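Long-range contacts in hydrazine synthase subunit beta (Candidatus Kuenenia stuttgartiensis, PDB 5C2V), which forms part of the hydrazine synthase complex, which condenses nitric oxide with ammonium to hydrazine, and may modulate transport of the hydroxylamine intermediate between active sites: residues Arg184-Ser189 / Asn229-Glu234; Ser189-Asp194 / Thr207-Lys212; Thr139-Pro144 / Leu160-Ser165; Tyr203-His208 / Tyr257-Asp262; Met146-Pro151 / Val195-Asp200. All blocks are in the same frame, centred on the assembly; numbering follows the deposited sequence.

Interaction 1: residues Arg184-Ser189 / Asn229-Glu234; sequences RVIHES and NVTIIE. With BET (trimethyl glycine), chain R.
R184 runs past I233 to reach the backbone of E234, an instance of one long side chain joining two stacked sheets. From CB, which sets off toward strand 226-234, CG lies anti to the carbonyl carbon (chi1 -69°), and the chain stays extended as it slides along I233, whose side chain points the opposite way. R184 CD passes 4.1 Å from I233 CG2. NE takes part in a long, weak ion pair with E182, and beyond it CZ presents the edge of the guanidinium to the partner strand. At the tip, NH1 approaches I233 CG2 and points at E234 O, too close in the model for the bond to be more than doubtful in detail. NH2 is taken up by K236 O, and together the two carbonyls would limit the rotation of the group. The E234 carboxylate leads away and accepts from K240 N. Further along the strands, I186 and T231 meet tip to tip, I186 CD1 being 4.1 Å from T231 CB, while the T231 hydroxyl bonds to H208. I186 CG1 also lies 4.3 Å from I233 CD1. With the strand axes 10.0 Å apart, the meeting is through side chains, as between adjacent blades of a beta-propeller. Past I186 the chain turns, S189 OG bonding to I186 O at 2.9 Å, and enters the trimethyl glycine pocket: H187 CB is 3.5 Å from the ligand's OXT and E188 CD 3.6 Å from its O, with R243 and R302 completing the site.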
# COMPACT_ATOMS: atom_id res chain seq x y z
N ARG B 184 21.72 26.11 33.80
CA ARG B 184 21.15 25.14 32.87
C ARG B 184 21.95 25.04 31.57
O ARG B 184 22.12 26.03 30.86
CB ARG B 184 19.69 25.48 32.56
CG ARG B 184 18.76 25.27 33.74
CD ARG B 184 17.32 25.53 33.36
NE ARG B 184 16.42 25.38 34.50
CZ ARG B 184 15.11 25.62 34.47
NH1 ARG B 184 14.55 26.03 33.34
NH2 ARG B 184 14.38 25.45 35.56
N VAL B 185 22.42 23.84 31.27
CA VAL B 185 23.29 23.61 30.13
C VAL B 185 22.52 23.32 28.84
O VAL B 185 21.63 22.46 28.82
CB VAL B 185 24.26 22.44 30.40
CG1 VAL B 185 24.95 22.01 29.13
CG2 VAL B 185 25.27 22.83 31.47
N ILE B 186 22.85 24.04 27.78
CA ILE B 186 22.36 23.70 26.45
C ILE B 186 23.38 22.79 25.80
O ILE B 186 24.49 23.22 25.49
CB ILE B 186 22.13 24.94 25.57
CG1 ILE B 186 21.13 25.90 26.22
CG2 ILE B 186 21.65 24.53 24.18
CD1 ILE B 186 20.87 27.15 25.40
N HIS B 187 23.01 21.53 25.61
CA HIS B 187 23.97 20.53 25.13
C HIS B 187 24.26 20.70 23.65
O HIS B 187 23.36 20.98 22.86
CB HIS B 187 23.46 19.12 25.43
CG HIS B 187 23.67 18.69 26.85
ND1 HIS B 187 23.04 19.31 27.91
CD2 HIS B 187 24.44 17.72 27.38
CE1 HIS B 187 23.41 18.73 29.04
NE2 HIS B 187 24.26 17.76 28.74
N GLU B 188 25.53 20.52 23.29
CA GLU B 188 25.99 20.64 21.91
C GLU B 188 25.66 22.01 21.31
O GLU B 188 25.06 22.09 20.24
CB GLU B 188 25.41 19.52 21.05
CG GLU B 188 25.85 18.13 21.47
CD GLU B 188 25.43 17.06 20.48
OE1 GLU B 188 24.72 17.39 19.51
OE2 GLU B 188 25.82 15.89 20.68
N SER B 189 26.05 23.07 22.01
CA SER B 189 25.81 24.42 21.53
C SER B 189 27.09 25.23 21.42
O SER B 189 28.08 24.95 22.10
CB SER B 189 24.82 25.14 22.46
OG SER B 189 25.40 25.36 23.74
N ASN B 229 20.22 26.85 15.41
CA ASN B 229 19.11 26.53 16.29
C ASN B 229 18.68 27.65 17.24
O ASN B 229 19.48 28.52 17.60
CB ASN B 229 19.46 25.29 17.12
CG ASN B 229 19.88 24.11 16.27
OD1 ASN B 229 21.06 23.94 15.97
ND2 ASN B 229 18.91 23.30 15.86
N VAL B 230 17.41 27.61 17.62
CA VAL B 230 16.88 28.45 18.68
C VAL B 230 16.37 27.55 19.80
O VAL B 230 15.68 26.56 19.54
CB VAL B 230 15.76 29.38 18.16
CG1 VAL B 230 14.72 28.60 17.37
CG2 VAL B 230 15.11 30.13 19.32
N THR B 231 16.72 27.88 21.03
CA THR B 231 16.35 27.04 22.17
C THR B 231 15.40 27.76 23.12
O THR B 231 15.66 28.87 23.56
CB THR B 231 17.59 26.58 22.95
OG1 THR B 231 18.37 25.69 22.14
CG2 THR B 231 17.19 25.86 24.23
N ILE B 232 14.28 27.10 23.42
CA ILE B 232 13.31 27.61 24.37
C ILE B 232 13.44 26.89 25.71
O ILE B 232 13.30 25.67 25.78
CB ILE B 232 11.87 27.44 23.85
CG1 ILE B 232 11.75 27.98 22.42
CG2 ILE B 232 10.88 28.13 24.77
CD1 ILE B 232 12.07 29.45 22.29
N ILE B 233 13.71 27.66 26.76
CA ILE B 233 13.86 27.09 28.09
C ILE B 233 12.71 27.53 29.00
O ILE B 233 12.41 28.72 29.10
CB ILE B 233 15.20 27.50 28.74
CG1 ILE B 233 16.37 26.90 27.96
CG2 ILE B 233 15.25 27.08 30.20
CD1 ILE B 233 17.73 27.22 28.56
N GLU B 234 12.07 26.56 29.65
CA GLU B 234 10.97 26.85 30.56
C GLU B 234 11.53 27.30 31.91
O GLU B 234 12.29 26.58 32.56
CB GLU B 234 10.08 25.62 30.72
CG GLU B 234 9.33 25.25 29.45
CD GLU B 234 8.54 23.96 29.59
OE1 GLU B 234 8.93 23.11 30.42
OE2 GLU B 234 7.54 23.80 28.86
N BET R . 23.65 13.93 24.83
CA BET R . 23.96 15.22 24.07
C BET R . 22.59 15.82 23.44
O BET R . 22.55 15.77 22.18
OXT BET R . 21.77 16.27 24.28
C1 BET R . 24.88 13.05 24.88
C2 BET R . 22.53 13.14 24.15
C3 BET R . 23.29 14.25 26.28

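Interaction 2: residues Ser189-Asp194 / Thr207-Lys212; sequences SSNLRD and THQTPK
N191 and Q209 both place CG anti to the carbonyl carbon (chi1 -55° and -77°), and the extended Q209 chain then carries its amide across to that of N191. ND2 of N191 donates to OE1 of Q209 at 2.9 Å; the acceptor lies in the amide plane of N191, although the two amides are turned 37° against each other. In the backbone, S190 and Q209 form an antiparallel hydrogen-bonded pair, S190 N to Q209 O at 2.8 Å and Q209 N to S190 O at 2.9 Å. The pairing is interrupted at N191 and L192, where N191 has positive phi and L192 has its CA nearest that of H208. Further on, R193 N donates to T207 O at 3.2 Å. L192 and H208 lie side by side, pointing the same way, while S189 CB approaches the imidazole obliquely, 3.6 Å from H208 ND1. That nitrogen makes a weak bond to Q209 O, while NE2 bonds to the T231 hydroxyl. S190 OG touches the ring of P211, 3.6 Å from CG. The R193 guanidinium rests one face on N191 CB and forms salt bridges with D161 and with E69 of the gamma subunit; Q209 NE2 bonds to N228. The hairpin of strands 190-197 and 203-211 thus has strand 226-234 as its next neighbour in the sheet, strand 168-174 packed against S189, S190 and L192, and the gamma subunit beside N191, R193, Q209 and P211.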
# COMPACT_ATOMS: atom_id res chain seq x y z
N SER B 189 26.05 23.07 22.01
CA SER B 189 25.81 24.42 21.53
C SER B 189 27.09 25.23 21.42
O SER B 189 28.08 24.95 22.10
CB SER B 189 24.82 25.14 22.46
OG SER B 189 25.40 25.36 23.74
N SER B 190 27.07 26.24 20.55
CA SER B 190 28.17 27.18 20.43
C SER B 190 27.64 28.53 19.95
O SER B 190 26.54 28.60 19.40
CB SER B 190 29.24 26.65 19.47
OG SER B 190 28.77 26.64 18.13
N ASN B 191 28.42 29.59 20.17
CA ASN B 191 28.06 30.92 19.69
C ASN B 191 26.70 31.43 20.16
O ASN B 191 25.85 31.76 19.34
CB ASN B 191 28.09 30.95 18.15
CG ASN B 191 29.42 30.51 17.58
OD1 ASN B 191 30.47 30.76 18.17
ND2 ASN B 191 29.38 29.85 16.43
N LEU B 192 26.47 31.49 21.47
CA LEU B 192 25.18 31.99 21.92
C LEU B 192 25.21 33.50 21.79
O LEU B 192 25.97 34.18 22.50
CB LEU B 192 24.92 31.60 23.38
CG LEU B 192 24.61 30.18 23.87
CD1 LEU B 192 25.65 29.16 23.43
CD2 LEU B 192 24.50 30.19 25.39
N ARG B 193 24.39 34.04 20.90
CA ARG B 193 24.41 35.48 20.65
C ARG B 193 23.36 36.35 21.37
O ARG B 193 23.50 37.57 21.40
CB ARG B 193 24.29 35.72 19.15
CG ARG B 193 25.47 35.18 18.35
CD ARG B 193 26.73 35.97 18.66
NE ARG B 193 27.71 35.14 19.37
CZ ARG B 193 28.79 34.63 18.81
NH1 ARG B 193 29.06 34.86 17.53
NH2 ARG B 193 29.61 33.88 19.53
N ASP B 194 22.32 35.74 21.93
CA ASP B 194 21.27 36.53 22.57
C ASP B 194 20.40 35.70 23.52
O ASP B 194 20.36 34.48 23.44
CB ASP B 194 20.39 37.20 21.51
CG ASP B 194 19.81 38.52 21.98
OD1 ASP B 194 19.80 38.77 23.21
OD2 ASP B 194 19.36 39.31 21.12
N THR B 207 19.34 32.10 20.85
CA THR B 207 19.85 31.75 19.53
C THR B 207 21.28 31.22 19.60
O THR B 207 22.12 31.80 20.28
CB THR B 207 19.81 32.95 18.56
OG1 THR B 207 20.26 34.13 19.25
CG2 THR B 207 18.41 33.18 18.04
N HIS B 208 21.54 30.13 18.88
CA HIS B 208 22.87 29.53 18.88
C HIS B 208 23.07 28.57 17.71
O HIS B 208 22.20 28.42 16.86
CB HIS B 208 23.12 28.79 20.20
CG HIS B 208 22.25 27.59 20.39
ND1 HIS B 208 22.59 26.34 19.92
CD2 HIS B 208 21.05 27.45 21.01
CE1 HIS B 208 21.63 25.48 20.24
NE2 HIS B 208 20.69 26.13 20.90
N GLN B 209 24.23 27.93 17.70
CA GLN B 209 24.55 26.93 16.68
C GLN B 209 24.85 25.58 17.32
O GLN B 209 25.31 25.50 18.45
CB GLN B 209 25.74 27.38 15.83
CG GLN B 209 25.40 28.42 14.78
CD GLN B 209 26.57 28.70 13.85
OE1 GLN B 209 27.70 28.87 14.29
NE2 GLN B 209 26.29 28.73 12.55
N THR B 210 24.58 24.51 16.57
CA THR B 210 24.93 23.17 16.98
C THR B 210 26.00 22.61 16.05
O THR B 210 25.71 22.27 14.90
CB THR B 210 23.71 22.23 16.98
OG1 THR B 210 22.68 22.77 17.82
CG2 THR B 210 24.10 20.84 17.47
N PRO B 211 27.24 22.52 16.55
CA PRO B 211 28.32 21.87 15.82
C PRO B 211 28.21 20.36 15.92
O PRO B 211 27.75 19.87 16.96
CB PRO B 211 29.59 22.37 16.52
CG PRO B 211 29.12 23.08 17.79
CD PRO B 211 27.64 22.87 17.92
N LYS B 212 28.60 19.61 14.90
CA LYS B 212 28.95 18.24 15.19
C LYS B 212 30.47 18.22 15.14
O LYS B 212 31.07 18.23 14.06
CB LYS B 212 28.33 17.27 14.17
CG LYS B 212 27.07 17.81 13.49
CD LYS B 212 25.86 17.83 14.42
CE LYS B 212 24.64 18.40 13.70
NZ LYS B 212 23.40 18.25 14.51

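Interaction 3: residues Thr139-Pro144 / Leu160-Ser165; sequences TSDYGP and LDTVGS
L160 reaches into the connection T139-P144, which in this beta-propeller leads from the last strand of one blade to the first strand of the next. Its CG is anti to the carbonyl carbon (chi1 -46°), and the two methyl groups divide the work. CD2 slides past T139, whose side chain runs the opposite way, with T139 CB at 3.7 Å; it also touches P144, 3.9 Å from that residue's CG, where the proline ring and the leucine chain meet at a slant. L160 CD1 lies against the backbone of D141, 3.4 Å from its N. T162 adds a second element, crossing D141 at about a right angle: its OG1 faces D141 CB at 3.7 Å, and CG2 lies against the carboxylate. Its hydroxyl donates to Y142 O over 2.7 Å, a bond that satisfies a carbonyl in the irregular connection. Y142 N meets D141 OD1 on its anti side, somewhat out of the carboxylate plane, while the Y142 ring leads away from the contact. P144 and L160 form an antiparallel non-hydrogen-bonded pair. The D161 carboxylate leads away from T139-P144, to salt bridges with R168 and R193, and T162 opens a type II turn ending at S165. Here an irregular loop is held across the contact by one leucine and two bonds to carbonyls. In the second of these, D161 N donates to G143 O at 2.8 Å, with the donor 37° out of the carbonyl plane.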
# COMPACT_ATOMS: atom_id res chain seq x y z
N THR B 139 29.58 34.67 37.41
CA THR B 139 28.80 33.62 36.77
C THR B 139 29.42 32.24 36.99
O THR B 139 30.46 32.11 37.63
CB THR B 139 28.66 33.88 35.26
OG1 THR B 139 29.95 33.79 34.63
CG2 THR B 139 28.07 35.25 35.00
N SER B 140 28.76 31.22 36.45
CA SER B 140 29.22 29.84 36.63
C SER B 140 30.38 29.50 35.70
O SER B 140 31.20 28.64 36.02
CB SER B 140 28.07 28.87 36.39
OG SER B 140 27.00 29.12 37.28
N ASP B 141 30.46 30.19 34.56
CA ASP B 141 31.55 29.97 33.62
C ASP B 141 31.88 31.26 32.88
O ASP B 141 31.25 32.29 33.08
CB ASP B 141 31.19 28.86 32.63
CG ASP B 141 32.37 27.96 32.32
OD1 ASP B 141 33.53 28.44 32.40
OD2 ASP B 141 32.15 26.77 32.01
N TYR B 142 32.89 31.19 32.01
CA TYR B 142 33.43 32.37 31.35
C TYR B 142 32.58 32.89 30.19
O TYR B 142 31.79 32.16 29.59
CB TYR B 142 34.84 32.08 30.85
CG TYR B 142 35.84 31.81 31.95
CD1 TYR B 142 36.10 32.77 32.92
CD2 TYR B 142 36.55 30.62 32.00
CE1 TYR B 142 37.01 32.53 33.93
CE2 TYR B 142 37.47 30.37 33.00
CZ TYR B 142 37.70 31.34 33.97
OH TYR B 142 38.61 31.10 34.97
N GLY B 143 32.75 34.17 29.89
CA GLY B 143 32.17 34.80 28.72
C GLY B 143 30.66 35.00 28.66
O GLY B 143 30.03 34.53 27.72
N PRO B 144 30.07 35.67 29.67
CA PRO B 144 28.66 36.01 29.44
C PRO B 144 28.52 36.95 28.25
O PRO B 144 29.17 37.99 28.22
CB PRO B 144 28.25 36.71 30.75
CG PRO B 144 29.31 36.36 31.75
CD PRO B 144 30.57 36.16 30.96
N LEU B 160 25.99 32.21 28.88
CA LEU B 160 27.43 32.08 28.96
C LEU B 160 27.92 31.44 27.68
O LEU B 160 27.68 30.26 27.43
CB LEU B 160 27.84 31.24 30.17
CG LEU B 160 27.17 31.56 31.51
CD1 LEU B 160 27.69 30.62 32.59
CD2 LEU B 160 27.39 33.01 31.89
N ASP B 161 28.63 32.23 26.88
CA ASP B 161 29.22 31.70 25.67
C ASP B 161 30.67 31.46 26.01
O ASP B 161 31.46 32.39 26.17
CB ASP B 161 29.06 32.69 24.51
CG ASP B 161 29.47 32.10 23.18
OD1 ASP B 161 29.44 30.85 23.04
OD2 ASP B 161 29.81 32.87 22.26
N THR B 162 31.02 30.18 26.13
CA THR B 162 32.28 29.80 26.74
C THR B 162 33.19 29.15 25.72
O THR B 162 32.88 28.09 25.18
CB THR B 162 32.06 28.83 27.92
OG1 THR B 162 31.36 29.52 28.97
CG2 THR B 162 33.39 28.33 28.46
N VAL B 163 34.31 29.81 25.44
CA VAL B 163 35.25 29.32 24.44
C VAL B 163 35.78 27.95 24.84
O VAL B 163 35.97 27.66 26.02
CB VAL B 163 36.42 30.30 24.25
CG1 VAL B 163 35.90 31.64 23.74
CG2 VAL B 163 37.18 30.50 25.55
N GLY B 164 35.98 27.10 23.84
CA GLY B 164 36.48 25.75 24.07
C GLY B 164 35.49 24.84 24.76
O GLY B 164 35.87 23.85 25.37
N SER B 165 34.21 25.18 24.66
CA SER B 165 33.17 24.39 25.31
C SER B 165 32.08 23.94 24.34
O SER B 165 31.52 24.74 23.59
CB SER B 165 32.53 25.17 26.46
OG SER B 165 31.51 24.42 27.08

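Interaction 4: residues Tyr203-His208 / Tyr257-Asp262; sequences YIAVTH and YGMAMD
M259 projects from strand 256-261 toward strand 203-211 and meets T207 tip to tip; this end of the contact is close-packed. The sulfur SD lies 3.5 Å from T207 CG2 and 3.9 Å from A205 CB, so it sits against two small apolar groups. A bend at the last torsion (chi3 -58°) brings the terminal methyl round against the backbone of A205 and V206. Beside this, T207 OG1 donates to Y257 O at 3.1 Å, from well above the carbonyl plane rather than along a lone pair. The axes of the two strands are 7.5 Å apart and nearly antiparallel, at 158°. Toward the other end the packing thins: M261 is partly exposed, its CE standing 4.8 Å from A205 CB, and it packs instead on T198. The ring of Y257 leaves in another direction, its OH bonding to E69 of the gamma subunit, and the backbone N of M259 is bonded by D194. As a worked case of neighbouring propeller blades, the join is chiefly apolar, a flexible thioether filling in between strands, and its one cross-strand hydrogen bond gives a buried hydroxyl a partner.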
# COMPACT_ATOMS: atom_id res chain seq x y z
N TYR B 203 9.16 31.56 29.79
CA TYR B 203 10.11 30.99 28.85
C TYR B 203 11.22 31.97 28.48
O TYR B 203 11.04 33.18 28.57
CB TYR B 203 9.40 30.53 27.56
CG TYR B 203 8.15 29.71 27.78
CD1 TYR B 203 8.21 28.34 27.95
CD2 TYR B 203 6.89 30.31 27.79
CE1 TYR B 203 7.07 27.59 28.14
CE2 TYR B 203 5.75 29.57 27.97
CZ TYR B 203 5.84 28.21 28.15
OH TYR B 203 4.70 27.46 28.34
N ILE B 204 12.36 31.43 28.05
CA ILE B 204 13.40 32.26 27.45
C ILE B 204 13.86 31.66 26.12
O ILE B 204 13.94 30.44 25.97
CB ILE B 204 14.63 32.42 28.37
CG1 ILE B 204 15.12 31.07 28.88
CG2 ILE B 204 14.31 33.34 29.53
CD1 ILE B 204 16.38 31.15 29.71
N ALA B 205 14.14 32.52 25.16
CA ALA B 205 14.66 32.09 23.87
C ALA B 205 16.14 32.43 23.75
O ALA B 205 16.57 33.51 24.15
CB ALA B 205 13.87 32.72 22.73
N VAL B 206 16.91 31.48 23.22
CA VAL B 206 18.35 31.66 23.03
C VAL B 206 18.79 31.19 21.65
O VAL B 206 18.63 30.02 21.31
CB VAL B 206 19.17 30.90 24.10
CG1 VAL B 206 20.65 30.96 23.78
CG2 VAL B 206 18.89 31.47 25.49
N THR B 207 19.34 32.10 20.85
CA THR B 207 19.85 31.75 19.53
C THR B 207 21.28 31.22 19.60
O THR B 207 22.12 31.80 20.28
CB THR B 207 19.81 32.95 18.56
OG1 THR B 207 20.26 34.13 19.25
CG2 THR B 207 18.41 33.18 18.04
N HIS B 208 21.54 30.13 18.88
CA HIS B 208 22.87 29.53 18.88
C HIS B 208 23.07 28.57 17.71
O HIS B 208 22.20 28.42 16.86
CB HIS B 208 23.12 28.79 20.20
CG HIS B 208 22.25 27.59 20.39
ND1 HIS B 208 22.59 26.34 19.92
CD2 HIS B 208 21.05 27.45 21.01
CE1 HIS B 208 21.63 25.48 20.24
NE2 HIS B 208 20.69 26.13 20.90
N TYR B 257 21.72 35.79 15.38
CA TYR B 257 22.30 36.67 16.39
C TYR B 257 21.29 37.36 17.31
O TYR B 257 21.12 36.96 18.46
CB TYR B 257 23.13 37.76 15.71
CG TYR B 257 24.59 37.43 15.54
CD1 TYR B 257 24.98 36.31 14.82
CD2 TYR B 257 25.58 38.26 16.06
CE1 TYR B 257 26.31 36.01 14.65
CE2 TYR B 257 26.91 37.97 15.88
CZ TYR B 257 27.28 36.84 15.18
OH TYR B 257 28.61 36.53 15.00
N GLY B 258 20.63 38.38 16.78
CA GLY B 258 19.78 39.23 17.59
C GLY B 258 18.36 38.74 17.68
O GLY B 258 17.86 38.10 16.75
N MET B 259 17.70 39.05 18.78
CA MET B 259 16.32 38.64 18.96
C MET B 259 15.42 39.76 19.48
O MET B 259 15.84 40.59 20.29
CB MET B 259 16.23 37.44 19.91
CG MET B 259 16.45 36.10 19.22
SD MET B 259 16.22 34.72 20.36
CE MET B 259 17.43 35.12 21.61
N ALA B 260 14.19 39.76 18.98
CA ALA B 260 13.18 40.69 19.44
C ALA B 260 11.89 39.93 19.73
O ALA B 260 11.38 39.20 18.87
CB ALA B 260 12.94 41.79 18.41
N MET B 261 11.38 40.09 20.94
CA MET B 261 10.17 39.40 21.37
C MET B 261 8.94 40.30 21.24
O MET B 261 8.95 41.44 21.70
CB MET B 261 10.31 38.92 22.82
CG MET B 261 9.06 38.26 23.39
SD MET B 261 8.68 36.68 22.62
CE MET B 261 10.07 35.69 23.18
N ASP B 262 7.90 39.78 20.60
CA ASP B 262 6.64 40.50 20.47
C ASP B 262 6.08 40.83 21.85
O ASP B 262 6.12 39.98 22.75
CB ASP B 262 5.63 39.67 19.66
CG ASP B 262 4.36 40.43 19.34
OD1 ASP B 262 4.32 41.09 18.28
OD2 ASP B 262 3.41 40.38 20.15

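Interaction 5: residues Met146-Pro151 / Val195-Asp200; sequences MVEISP and VVYTPD
Around E148 and V196, strands 146-149 and 195-197 run side by side in the same direction, their axes 6.5 Å apart and only 4° from parallel. That spacing is bridged by a side chain. E148 sends CG anti to the backbone N (chi1 173°) and then bends at the next bond, which brings OE1 down onto the neighbouring backbone. There it accepts from Y197 N at 3.2 Å with its anti lone pair, a carboxylate standing in for the carbonyl of an adjacent strand. On the way, CG meets the Y197 ring edge-on, 3.4 Å from CD2, and the carboxylate and ring planes differ by 25°. A different residue covers one ring face: S150 CA stands over it, 4.1 Å from the ring centroid, in a CH-pi contact. The S150 hydroxyl is turned to T155 and D152. Toward the start of the strands, V195 CG1 packs on M146 CG at 4.2 Å and lies near the carbonyls of M146 and V147. At the far end P151 CG sits 3.7 Å from P199 O, close to the turn where T198 OG1 bonds to D200 OD1 at 2.7 Å. Each strand is the first of its four-stranded sheet and ends in a Ser/Thr-Pro-Asp turn, so the contact joins equivalent positions of successive blades, the repeating arrangement of a beta-propeller.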
# COMPACT_ATOMS: atom_id res chain seq x y z
N MET B 146 25.37 38.21 26.98
CA MET B 146 24.24 39.12 27.14
C MET B 146 23.46 38.72 28.39
O MET B 146 23.50 37.56 28.80
CB MET B 146 23.35 39.08 25.89
CG MET B 146 22.03 39.83 25.99
SD MET B 146 22.21 41.61 26.20
CE MET B 146 22.28 42.14 24.49
N VAL B 147 22.76 39.67 29.00
CA VAL B 147 21.84 39.32 30.07
C VAL B 147 20.41 39.61 29.64
O VAL B 147 20.19 40.14 28.56
CB VAL B 147 22.16 40.10 31.36
CG1 VAL B 147 23.50 39.66 31.92
CG2 VAL B 147 22.14 41.59 31.09
N GLU B 148 19.45 39.25 30.48
CA GLU B 148 18.06 39.68 30.29
C GLU B 148 17.35 39.71 31.64
O GLU B 148 17.57 38.84 32.48
CB GLU B 148 17.34 38.75 29.31
CG GLU B 148 15.84 38.99 29.17
CD GLU B 148 15.49 40.16 28.27
OE1 GLU B 148 14.54 40.02 27.46
OE2 GLU B 148 16.14 41.22 28.36
N ILE B 149 16.47 40.68 31.84
CA ILE B 149 15.73 40.77 33.10
C ILE B 149 14.26 40.38 32.91
O ILE B 149 13.60 40.82 31.97
CB ILE B 149 15.80 42.19 33.70
CG1 ILE B 149 17.25 42.65 33.80
CG2 ILE B 149 15.13 42.23 35.07
CD1 ILE B 149 17.41 44.00 34.46
N SER B 150 13.77 39.54 33.81
CA SER B 150 12.39 39.08 33.79
C SER B 150 11.42 40.23 34.02
O SER B 150 11.78 41.23 34.65
CB SER B 150 12.19 37.98 34.84
OG SER B 150 12.50 38.46 36.14
N PRO B 151 10.18 40.11 33.51
CA PRO B 151 9.16 41.15 33.66
C PRO B 151 8.86 41.51 35.11
O PRO B 151 8.51 42.66 35.39
CB PRO B 151 7.92 40.54 32.98
CG PRO B 151 8.21 39.08 32.88
CD PRO B 151 9.69 38.98 32.70
N VAL B 195 19.70 36.38 24.43
CA VAL B 195 18.65 35.75 25.22
C VAL B 195 17.47 36.70 25.44
O VAL B 195 17.67 37.86 25.80
CB VAL B 195 19.19 35.26 26.58
CG1 VAL B 195 20.05 36.33 27.25
CG2 VAL B 195 18.05 34.81 27.49
N VAL B 196 16.25 36.23 25.22
CA VAL B 196 15.07 37.06 25.48
C VAL B 196 14.05 36.35 26.36
O VAL B 196 14.01 35.13 26.43
CB VAL B 196 14.38 37.50 24.18
CG1 VAL B 196 15.29 38.41 23.37
CG2 VAL B 196 13.94 36.30 23.36
N TYR B 197 13.21 37.15 27.03
CA TYR B 197 12.15 36.63 27.89
C TYR B 197 10.78 36.79 27.23
O TYR B 197 10.55 37.75 26.50
CB TYR B 197 12.15 37.34 29.24
CG TYR B 197 12.67 36.52 30.40
CD1 TYR B 197 11.88 35.54 30.99
CD2 TYR B 197 13.93 36.74 30.93
CE1 TYR B 197 12.35 34.79 32.06
CE2 TYR B 197 14.41 36.00 31.99
CZ TYR B 197 13.61 35.03 32.56
OH TYR B 197 14.08 34.29 33.62
N THR B 198 9.89 35.84 27.49
CA THR B 198 8.50 35.97 27.07
C THR B 198 7.78 36.92 28.02
O THR B 198 8.11 36.98 29.20
CB THR B 198 7.78 34.61 27.02
OG1 THR B 198 7.89 33.97 28.30
CG2 THR B 198 8.40 33.72 25.96
N PRO B 199 6.80 37.68 27.50
CA PRO B 199 6.05 38.67 28.29
C PRO B 199 5.46 38.13 29.59
O PRO B 199 5.32 38.90 30.55
CB PRO B 199 4.93 39.10 27.33
CG PRO B 199 5.53 38.92 25.98
CD PRO B 199 6.41 37.70 26.08
N ASP B 200 5.12 36.85 29.63
CA ASP B 200 4.61 36.24 30.85
C ASP B 200 5.74 35.70 31.73
O ASP B 200 5.52 35.33 32.88
CB ASP B 200 3.61 35.12 30.52
CG ASP B 200 4.22 34.05 29.64
OD1 ASP B 200 5.30 34.28 29.06
OD2 ASP B 200 3.61 32.97 29.52

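From the N terminus, interaction 3 is the first to open and the first to close, joining the loops at T139-P144 and L160-S165. Interaction 5 opens at M146 before that closure, so the two cross; it closes at V195-D200, linking the sheet of strand 144-149 to the next. Meanwhile interaction 1 has opened at R184, crossing interaction 5, and it closes at N229-E234. Within its span lies the hairpin of interaction 2, which shares S189 with it and, opening before interaction 5 closes, also crosses that contact. Interaction 4 starts on strand 203-211, where interaction 2 ends, crosses interaction 1 and closes at Y257-D262. The sheet containing strand 190-197 is thereby tied to its neighbours on both sides.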